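Long-range contacts in beta-L-arabinobiosidase (Bacteroides thetaiotaomicron, PDB 5MQR), which probably hydrolyses glycosidic linkages in complex plant pectins, as a multidomain glycoside hydrolase with likely arabinobiosidase and possibly sialidase activity: residues 94-105 / 144-152; 179-187 / 244-252. All blocks are in the same frame, centred on the assembly; numbering follows the deposited sequence.

Contact 1: residues 94-105 / 144-152; sequences DPSDEHVPPSQT and DLIAIMHQR. With EDO (1,2-ethanediol), chain H.
Ser103 and the selenomethionine Met149 meet where two neighbouring loops run into strands, and the hydroxyl of Ser103 serves both sides. With OG anti to the backbone N (chi1 -172°), it lies 3.0 Å from Met149 N and accepts an almost straight bond from it. It also donates to Asp94 OD1, 2.8 Å from OG, coming from above the carboxylate plane. With an alanine in place of Ser103, the Met149 N-H would probably be left without this acceptor and Asp94 without this donor. The Met149 side chain can be followed outward. Its CB lies 3.8 Å from Ser103 OG, and CG passes near Ser103 O. SE approaches Thr105 OG1 at 3.2 Å, and the bend at chi3 (77°) places CE next to the same oxygen. Thr105 OG1 accepts in addition from Gln151 NE2 and lies somewhat out of the Gln151 amide plane, while Gln151 OE1 takes the backbone N-H of Asn168. Van der Waals packing continues the interface: Ile148 CD1 reaches the backbone at His99 C (3.5 Å), and Ile146 CG2 packs on Pro102 CB (3.7 Å), just after the cis peptide joining Pro101 to Pro102. A water bridges Ser103 O and Ala147 O. The interface joins two four-stranded antiparallel sheets, consistent with successive blades of the N-terminal beta propeller: Met149, on strand 148-157, touches Phe123 of strand 120-123, and Gln151 packs on Gln90 and Leu92 of strand 86-94.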
loop_
_atom_site.group_PDB
_atom_site.type_symbol
_atom_site.label_atom_id
_atom_site.label_comp_id
_atom_site.label_asym_id
_atom_site.label_seq_id
_atom_site.Cartn_x
_atom_site.Cartn_y
_atom_site.Cartn_z
ATOM N N ASP A 94 -17.934 37.932 10.226
ATOM C CA ASP A 94 -18.453 39.058 10.976
ATOM C C ASP A 94 -17.234 39.652 11.725
ATOM O O ASP A 94 -16.202 38.966 11.915
ATOM C CB ASP A 94 -19.500 38.603 11.999
ATOM C CG ASP A 94 -20.826 38.062 11.364
ATOM O OD1 ASP A 94 -20.811 37.330 10.354
ATOM O OD2 ASP A 94 -21.897 38.337 11.939
ATOM N N PRO A 95 -17.334 40.920 12.161
ATOM C CA PRO A 95 -16.186 41.510 12.846
ATOM C C PRO A 95 -15.713 40.768 14.086
ATOM O O PRO A 95 -14.506 40.749 14.336
ATOM C CB PRO A 95 -16.674 42.918 13.197
ATOM C CG PRO A 95 -17.552 43.243 12.036
ATOM C CD PRO A 95 -18.311 41.958 11.790
ATOM N N SER A 96 -16.613 40.130 14.831
ATOM C CA SER A 96 -16.146 39.390 16.003
ATOM C C SER A 96 -17.023 38.266 16.530
ATOM O O SER A 96 -16.494 37.321 17.112
ATOM C CB SER A 96 -15.889 40.378 17.151
ATOM O OG SER A 96 -17.076 41.086 17.442
ATOM N N ASP A 97 -18.338 38.386 16.376
ATOM C CA ASP A 97 -19.290 37.498 17.037
ATOM C C ASP A 97 -20.273 36.902 16.020
ATOM O O ASP A 97 -20.767 37.595 15.121
ATOM C CB ASP A 97 -20.046 38.284 18.097
ATOM C CG ASP A 97 -19.147 38.738 19.245
ATOM O OD1 ASP A 97 -18.474 39.785 19.141
ATOM O OD2 ASP A 97 -19.104 38.044 20.272
ATOM N N GLU A 98 -20.533 35.611 16.161
ATOM C CA GLU A 98 -21.537 34.913 15.350
ATOM C C GLU A 98 -22.889 35.557 15.567
ATOM O O GLU A 98 -23.279 35.850 16.715
ATOM C CB GLU A 98 -21.615 33.415 15.707
ATOM C CG GLU A 98 -22.458 32.575 14.745
ATOM C CD GLU A 98 -22.312 31.070 14.965
ATOM O OE1 GLU A 98 -21.258 30.504 14.619
ATOM O OE2 GLU A 98 -23.258 30.459 15.503
ATOM N N HIS A 99 -23.552 35.840 14.441
ATOM C CA HIS A 99 -24.877 36.460 14.411
ATOM C C HIS A 99 -24.918 37.889 14.959
ATOM O O HIS A 99 -26.007 38.404 15.292
ATOM C CB HIS A 99 -25.912 35.582 15.142
ATOM C CG HIS A 99 -26.004 34.180 14.608
ATOM N ND1 HIS A 99 -26.549 33.142 15.332
ATOM C CD2 HIS A 99 -25.627 33.651 13.417
ATOM C CE1 HIS A 99 -26.504 32.035 14.613
ATOM N NE2 HIS A 99 -25.946 32.317 13.449
ATOM N N VAL A 100 -23.752 38.532 15.036
ATOM C CA VAL A 100 -23.681 39.941 15.390
ATOM C C VAL A 100 -23.194 40.666 14.146
ATOM O O VAL A 100 -22.055 40.447 13.710
ATOM C CB VAL A 100 -22.771 40.217 16.611
ATOM C CG1 VAL A 100 -22.703 41.722 16.912
ATOM C CG2 VAL A 100 -23.288 39.442 17.823
ATOM N N PRO A 101 -24.054 41.520 13.563
ATOM C CA PRO A 101 -23.690 42.204 12.320
ATOM C C PRO A 101 -22.557 43.220 12.519
ATOM O O PRO A 101 -22.281 43.579 13.660
ATOM C CB PRO A 101 -24.979 42.908 11.912
ATOM C CG PRO A 101 -25.748 43.087 13.182
ATOM C CD PRO A 101 -25.344 41.981 14.106
ATOM N N PRO A 102 -21.895 43.676 11.455
ATOM C CA PRO A 102 -22.180 43.279 10.070
ATOM C C PRO A 102 -21.633 41.904 9.691
ATOM O O PRO A 102 -20.990 41.233 10.491
ATOM C CB PRO A 102 -21.540 44.411 9.230
ATOM C CG PRO A 102 -20.481 44.994 10.109
ATOM C CD PRO A 102 -20.969 44.826 11.524
ATOM N N SER A 103 -21.934 41.491 8.470
ATOM C CA SER A 103 -21.695 40.136 8.029
ATOM C C SER A 103 -21.591 40.157 6.522
ATOM O O SER A 103 -22.383 40.845 5.852
ATOM C CB SER A 103 -22.865 39.243 8.472
ATOM O OG SER A 103 -22.613 37.864 8.243
ATOM N N GLN A 104 -20.635 39.406 5.987
ATOM C CA GLN A 104 -20.408 39.368 4.552
ATOM C C GLN A 104 -19.721 38.088 4.163
ATOM O O GLN A 104 -19.310 37.328 5.041
ATOM C CB GLN A 104 -19.546 40.544 4.116
ATOM C CG GLN A 104 -18.150 40.519 4.693
ATOM C CD GLN A 104 -17.462 41.869 4.652
ATOM O OE1 GLN A 104 -18.084 42.908 4.433
ATOM N NE2 GLN A 104 -16.152 41.852 4.868
ATOM N N THR A 105 -19.587 37.874 2.852
ATOM C CA THR A 105 -18.949 36.690 2.299
ATOM C C THR A 105 -17.727 37.083 1.464
ATOM O O THR A 105 -17.804 37.988 0.643
ATOM C CB THR A 105 -19.970 35.912 1.447
ATOM O OG1 THR A 105 -21.061 35.523 2.291
ATOM C CG2 THR A 105 -19.336 34.651 0.754
ATOM N N ASP A 144 -31.698 50.488 11.313
ATOM C CA ASP A 144 -30.287 50.582 10.887
ATOM C C ASP A 144 -29.526 49.258 11.101
ATOM O O ASP A 144 -28.376 49.251 11.539
ATOM C CB ASP A 144 -29.586 51.741 11.621
ATOM C CG ASP A 144 -30.251 53.091 11.362
ATOM O OD1 ASP A 144 -30.571 53.389 10.182
ATOM O OD2 ASP A 144 -30.435 53.850 12.342
ATOM N N LEU A 145 -30.210 48.157 10.795
ATOM C CA LEU A 145 -29.724 46.810 11.028
ATOM C C LEU A 145 -29.166 46.166 9.749
ATOM O O LEU A 145 -29.804 46.183 8.689
ATOM C CB LEU A 145 -30.859 45.941 11.588
ATOM C CG LEU A 145 -30.507 44.515 11.999
ATOM C CD1 LEU A 145 -29.549 44.537 13.187
ATOM C CD2 LEU A 145 -31.774 43.724 12.303
ATOM N N ILE A 146 -27.980 45.578 9.881
ATOM C CA ILE A 146 -27.330 44.851 8.816
ATOM C C ILE A 146 -27.689 43.358 8.958
ATOM O O ILE A 146 -27.745 42.824 10.067
ATOM C CB ILE A 146 -25.795 45.063 8.895
ATOM C CG1 ILE A 146 -25.424 46.552 8.676
ATOM C CG2 ILE A 146 -25.037 44.122 7.950
ATOM C CD1 ILE A 146 -25.859 47.155 7.348
ATOM N N ALA A 147 -27.916 42.692 7.829
ATOM C CA ALA A 147 -28.273 41.272 7.827
ATOM C C ALA A 147 -27.103 40.385 8.215
ATOM O O ALA A 147 -25.950 40.821 8.213
ATOM C CB ALA A 147 -28.784 40.863 6.451
ATOM N N ILE A 148 -27.423 39.135 8.523
ATOM C CA ILE A 148 -26.451 38.095 8.780
ATOM C C ILE A 148 -26.445 37.169 7.576
ATOM O O ILE A 148 -27.496 36.771 7.094
ATOM C CB ILE A 148 -26.792 37.283 10.054
ATOM C CG1 ILE A 148 -26.871 38.200 11.288
ATOM C CG2 ILE A 148 -25.786 36.150 10.285
ATOM C CD1 ILE A 148 -25.595 38.940 11.648
HETATM N N MSE A 149 -25.243 36.819 7.114
HETATM C CA MSE A 149 -25.060 35.890 6.005
HETATM C C MSE A 149 -24.894 34.516 6.573
HETATM O O MSE A 149 -24.337 34.338 7.657
HETATM C CB MSE A 149 -23.879 36.252 5.070
HETATM C CG MSE A 149 -24.140 37.609 4.420
HETATM SE SE MSE A 149 -23.233 37.825 2.691
HETATM C CE MSE A 149 -24.469 36.709 1.613
ATOM N N HIS A 150 -25.414 33.541 5.830
ATOM C CA HIS A 150 -25.327 32.142 6.185
ATOM C C HIS A 150 -25.669 31.303 4.958
ATOM O O HIS A 150 -26.757 31.464 4.407
ATOM C CB HIS A 150 -26.305 31.794 7.305
ATOM C CG HIS A 150 -26.093 30.418 7.845
ATOM N ND1 HIS A 150 -26.775 29.316 7.370
ATOM C CD2 HIS A 150 -25.216 29.951 8.764
ATOM C CE1 HIS A 150 -26.356 28.239 8.007
ATOM N NE2 HIS A 150 -25.417 28.599 8.865
ATOM N N GLN A 151 -24.730 30.460 4.544
ATOM C CA GLN A 151 -24.833 29.582 3.364
ATOM C C GLN A 151 -24.332 28.220 3.735
ATOM O O GLN A 151 -23.281 28.139 4.373
ATOM C CB GLN A 151 -23.785 29.941 2.289
ATOM C CG GLN A 151 -23.947 31.206 1.590
ATOM C CD GLN A 151 -23.344 32.377 2.301
ATOM O OE1 GLN A 151 -24.071 33.215 2.770
ATOM N NE2 GLN A 151 -22.024 32.461 2.348
ATOM N N ARG A 152 -24.971 27.172 3.235
ATOM C CA ARG A 152 -24.397 25.814 3.302
ATOM C C ARG A 152 -23.860 25.356 1.955
ATOM O O ARG A 152 -23.319 24.241 1.866
ATOM C CB ARG A 152 -25.449 24.819 3.787
ATOM C CG ARG A 152 -26.065 25.150 5.130
ATOM C CD ARG A 152 -25.043 25.008 6.237
ATOM N NE ARG A 152 -25.700 24.698 7.500
ATOM C CZ ARG A 152 -25.184 24.905 8.717
ATOM N NH1 ARG A 152 -23.938 25.388 8.883
ATOM N NH2 ARG A 152 -25.923 24.587 9.791
HETATM C C1 EDO H . -25.615 27.173 12.016
HETATM O O1 EDO H . -24.307 27.492 11.485
HETATM C C2 EDO H . -25.569 26.005 13.014
HETATM O O2 EDO H . -26.745 25.192 12.997
HETATM O O HOH W 1 -25.163 41.569 5.735
#

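Contact 2: residues 179-187 / 244-252; sequences PNDGNGIGR and QWVEEADRE
Extended through its first two torsions, with CG anti to the backbone N (chi1 -157°), Arg187 bends at chi3 (-65°), which lays its guanidinium flat on the indole of Trp245. The planes are 8° apart, and CZ lies 3.5 Å from the centroid of the five-membered ring in a cation-pi stack; the CD methylene adds a CH-pi contact over the same ring. At the guanidinium edge, Arg187 NH2 makes a nearly straight salt bridge to Glu248 OE1 (3.0 Å), reaching that oxygen from above the carboxylate plane. Glu248 OE2 turns instead to His150. A water joins Arg187 NH1, Glu248 OE1 and Gln244 O. Within this probable propeller blade, Ile185 and Gly186 form a classic beta bulge opposite Tyr169, and the Asx turn of Asp181 precedes it, its carboxylate also salt-bridged to Lys134. Over that turn lies the guanidinium of Arg251, one face against Asp181 C; its NH2 bonds Glu247 O (3.3 Å) and, weakly, Asn180 O. Gly182, at positive phi, brings its CA within 3.5 Å of Ala249 O, a spot too tight for a side chain, and a second water links Gly182 O to Arg251 N.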
loop_
_atom_site.group_PDB
_atom_site.type_symbol
_atom_site.label_atom_id
_atom_site.label_comp_id
_atom_site.label_asym_id
_atom_site.label_seq_id
_atom_site.Cartn_x
_atom_site.Cartn_y
_atom_site.Cartn_z
ATOM N N PRO A 179 -30.943 33.596 12.390
ATOM C CA PRO A 179 -31.145 34.102 11.025
ATOM C C PRO A 179 -31.603 33.022 10.020
ATOM O O PRO A 179 -32.060 33.351 8.923
ATOM C CB PRO A 179 -29.754 34.629 10.653
ATOM C CG PRO A 179 -28.817 33.745 11.402
ATOM C CD PRO A 179 -29.505 33.504 12.720
ATOM N N ASN A 180 -31.493 31.752 10.408
ATOM C CA ASN A 180 -31.869 30.624 9.561
ATOM C C ASN A 180 -33.192 30.048 10.019
ATOM O O ASN A 180 -33.353 28.827 10.086
ATOM C CB ASN A 180 -30.792 29.549 9.629
ATOM C CG ASN A 180 -29.407 30.126 9.499
ATOM O OD1 ASN A 180 -29.168 31.039 8.694
ATOM N ND2 ASN A 180 -28.481 29.611 10.298
ATOM N N ASP A 181 -34.134 30.945 10.327
ATOM C CA ASP A 181 -35.440 30.575 10.886
ATOM C C ASP A 181 -36.522 30.456 9.780
ATOM O O ASP A 181 -37.695 30.169 10.075
ATOM C CB ASP A 181 -35.871 31.593 11.951
ATOM C CG ASP A 181 -35.956 33.015 11.411
ATOM O OD1 ASP A 181 -35.479 33.259 10.278
ATOM O OD2 ASP A 181 -36.479 33.894 12.129
ATOM N N GLY A 182 -36.120 30.698 8.529
ATOM C CA GLY A 182 -37.042 30.726 7.407
ATOM C C GLY A 182 -37.815 32.029 7.326
ATOM O O GLY A 182 -38.806 32.105 6.591
ATOM N N ASN A 183 -37.371 33.049 8.069
ATOM C CA ASN A 183 -37.942 34.395 7.987
ATOM C C ASN A 183 -36.867 35.378 7.512
ATOM O O ASN A 183 -37.006 36.585 7.733
ATOM C CB ASN A 183 -38.501 34.862 9.343
ATOM C CG ASN A 183 -39.411 33.832 10.007
ATOM O OD1 ASN A 183 -39.164 33.401 11.128
ATOM N ND2 ASN A 183 -40.453 33.444 9.325
ATOM N N GLY A 184 -35.816 34.863 6.849
ATOM C CA GLY A 184 -34.745 35.700 6.313
ATOM C C GLY A 184 -35.172 36.519 5.100
ATOM O O GLY A 184 -36.359 36.751 4.867
ATOM N N ILE A 185 -34.187 36.995 4.349
ATOM C CA ILE A 185 -34.439 37.903 3.235
ATOM C C ILE A 185 -34.435 37.114 1.939
ATOM O O ILE A 185 -35.424 37.101 1.214
ATOM C CB ILE A 185 -33.385 39.010 3.191
ATOM C CG1 ILE A 185 -33.517 39.887 4.431
ATOM C CG2 ILE A 185 -33.550 39.869 1.943
ATOM C CD1 ILE A 185 -32.290 40.717 4.718
ATOM N N GLY A 186 -33.315 36.468 1.648
ATOM C CA GLY A 186 -33.219 35.675 0.433
ATOM C C GLY A 186 -31.813 35.300 0.018
ATOM O O GLY A 186 -30.831 35.669 0.666
ATOM N N ARG A 187 -31.737 34.594 -1.102
ATOM C CA ARG A 187 -30.495 34.082 -1.592
ATOM C C ARG A 187 -30.060 34.827 -2.841
ATOM O O ARG A 187 -30.870 35.119 -3.710
ATOM C CB ARG A 187 -30.640 32.605 -1.886
ATOM C CG ARG A 187 -29.297 31.902 -1.856
ATOM C CD ARG A 187 -29.472 30.433 -2.027
ATOM N NE ARG A 187 -30.198 29.863 -0.899
ATOM C CZ ARG A 187 -29.652 29.323 0.193
ATOM N NH1 ARG A 187 -28.321 29.250 0.367
ATOM N NH2 ARG A 187 -30.464 28.825 1.127
ATOM N N GLN A 244 -29.653 21.733 -0.193
ATOM C CA GLN A 244 -28.683 22.544 0.542
ATOM C C GLN A 244 -29.175 23.944 0.812
ATOM O O GLN A 244 -28.405 24.784 1.240
ATOM C CB GLN A 244 -27.356 22.592 -0.219
ATOM C CG GLN A 244 -26.760 21.219 -0.473
ATOM C CD GLN A 244 -25.483 21.275 -1.288
ATOM O OE1 GLN A 244 -24.448 21.751 -0.810
ATOM N NE2 GLN A 244 -25.556 20.805 -2.539
ATOM N N TRP A 245 -30.439 24.198 0.523
ATOM C CA TRP A 245 -31.099 25.468 0.816
ATOM C C TRP A 245 -32.142 25.349 1.939
ATOM O O TRP A 245 -32.753 26.341 2.312
ATOM C CB TRP A 245 -31.829 25.966 -0.429
ATOM C CG TRP A 245 -30.985 26.585 -1.524
ATOM C CD1 TRP A 245 -29.622 26.503 -1.696
ATOM C CD2 TRP A 245 -31.487 27.327 -2.636
ATOM N NE1 TRP A 245 -29.252 27.184 -2.839
ATOM C CE2 TRP A 245 -30.381 27.684 -3.440
ATOM C CE3 TRP A 245 -32.772 27.720 -3.036
ATOM C CZ2 TRP A 245 -30.522 28.434 -4.609
ATOM C CZ3 TRP A 245 -32.917 28.464 -4.193
ATOM C CH2 TRP A 245 -31.799 28.822 -4.966
ATOM N N VAL A 246 -32.349 24.149 2.470
ATOM C CA VAL A 246 -33.457 23.894 3.405
ATOM C C VAL A 246 -33.383 24.653 4.734
ATOM O O VAL A 246 -34.422 24.999 5.298
ATOM C CB VAL A 246 -33.608 22.390 3.697
ATOM C CG1 VAL A 246 -32.395 21.846 4.495
ATOM C CG2 VAL A 246 -34.949 22.098 4.389
ATOM N N GLU A 247 -32.177 24.927 5.223
ATOM C CA GLU A 247 -32.048 25.625 6.494
ATOM C C GLU A 247 -32.440 27.090 6.449
ATOM O O GLU A 247 -32.889 27.594 7.470
ATOM C CB GLU A 247 -30.644 25.499 7.070
ATOM C CG GLU A 247 -30.275 24.079 7.424
ATOM C CD GLU A 247 -28.847 23.971 7.912
ATOM O OE1 GLU A 247 -28.568 24.590 8.959
ATOM O OE2 GLU A 247 -28.015 23.263 7.287
ATOM N N GLU A 248 -32.241 27.765 5.306
ATOM C CA GLU A 248 -32.500 29.217 5.173
ATOM C C GLU A 248 -33.781 29.524 4.416
ATOM O O GLU A 248 -34.395 30.551 4.646
ATOM C CB GLU A 248 -31.347 29.922 4.460
ATOM C CG GLU A 248 -29.982 29.726 5.098
ATOM C CD GLU A 248 -29.219 28.471 4.670
ATOM O OE1 GLU A 248 -29.658 27.721 3.772
ATOM O OE2 GLU A 248 -28.142 28.231 5.263
ATOM N N ALA A 249 -34.157 28.641 3.495
ATOM C CA ALA A 249 -35.395 28.778 2.741
ATOM C C ALA A 249 -36.609 28.787 3.678
ATOM O O ALA A 249 -36.491 28.368 4.841
ATOM C CB ALA A 249 -35.513 27.637 1.738
ATOM N N ASP A 250 -37.751 29.273 3.170
ATOM C CA ASP A 250 -39.044 29.169 3.869
ATOM C C ASP A 250 -39.268 27.741 4.392
ATOM O O ASP A 250 -38.883 26.758 3.749
ATOM C CB ASP A 250 -40.240 29.514 2.943
ATOM C CG ASP A 250 -40.357 30.998 2.633
ATOM O OD1 ASP A 250 -39.491 31.762 3.106
ATOM O OD2 ASP A 250 -41.316 31.411 1.915
ATOM N N ARG A 251 -39.910 27.641 5.546
ATOM C CA ARG A 251 -40.304 26.338 6.079
ATOM C C ARG A 251 -41.356 25.739 5.159
ATOM O O ARG A 251 -42.278 26.430 4.715
ATOM C CB ARG A 251 -40.818 26.469 7.524
ATOM C CG ARG A 251 -39.740 26.909 8.515
ATOM C CD ARG A 251 -38.691 25.818 8.687
ATOM N NE ARG A 251 -37.486 26.283 9.362
ATOM C CZ ARG A 251 -36.419 26.843 8.781
ATOM N NH1 ARG A 251 -36.345 27.058 7.457
ATOM N NH2 ARG A 251 -35.403 27.198 9.558
ATOM N N GLU A 252 -41.161 24.471 4.819
ATOM C CA GLU A 252 -42.111 23.715 3.983
ATOM C C GLU A 252 -42.204 24.213 2.525
ATOM O O GLU A 252 -43.169 23.898 1.826
ATOM C CB GLU A 252 -43.527 23.633 4.643
ATOM C CG GLU A 252 -43.547 23.019 6.048
ATOM C CD GLU A 252 -43.047 21.568 6.086
ATOM O OE1 GLU A 252 -43.541 20.716 5.307
ATOM O OE2 GLU A 252 -42.150 21.256 6.895
HETATM O O HOH W 2 -34.057 32.220 7.048
HETATM O O HOH W 3 -40.537 30.077 6.681
HETATM O O HOH W 4 -27.578 27.180 2.198
#

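Contact 2 is the more buried of the two, although Arg251 is exposed; contact 1 is partly buried, with prolines near the surface and Ser103 and Met149 inside. Both hold the sheet of strands 148-157 to 202-206: contact 1 joins strand 148-157 to the preceding sheet, whereas contact 2 lays the loop 244-252 against the run into strand 186-192. Their chemistry differs accordingly: between the two segments of the first, hydrogen bonds of uncharged groups and aliphatic packing; in the second, charge and aromatic stacking. The centres are 15 Å apart, yet the two meet directly where Arg152 of contact 1 forms a salt bridge with Glu247 of contact 2.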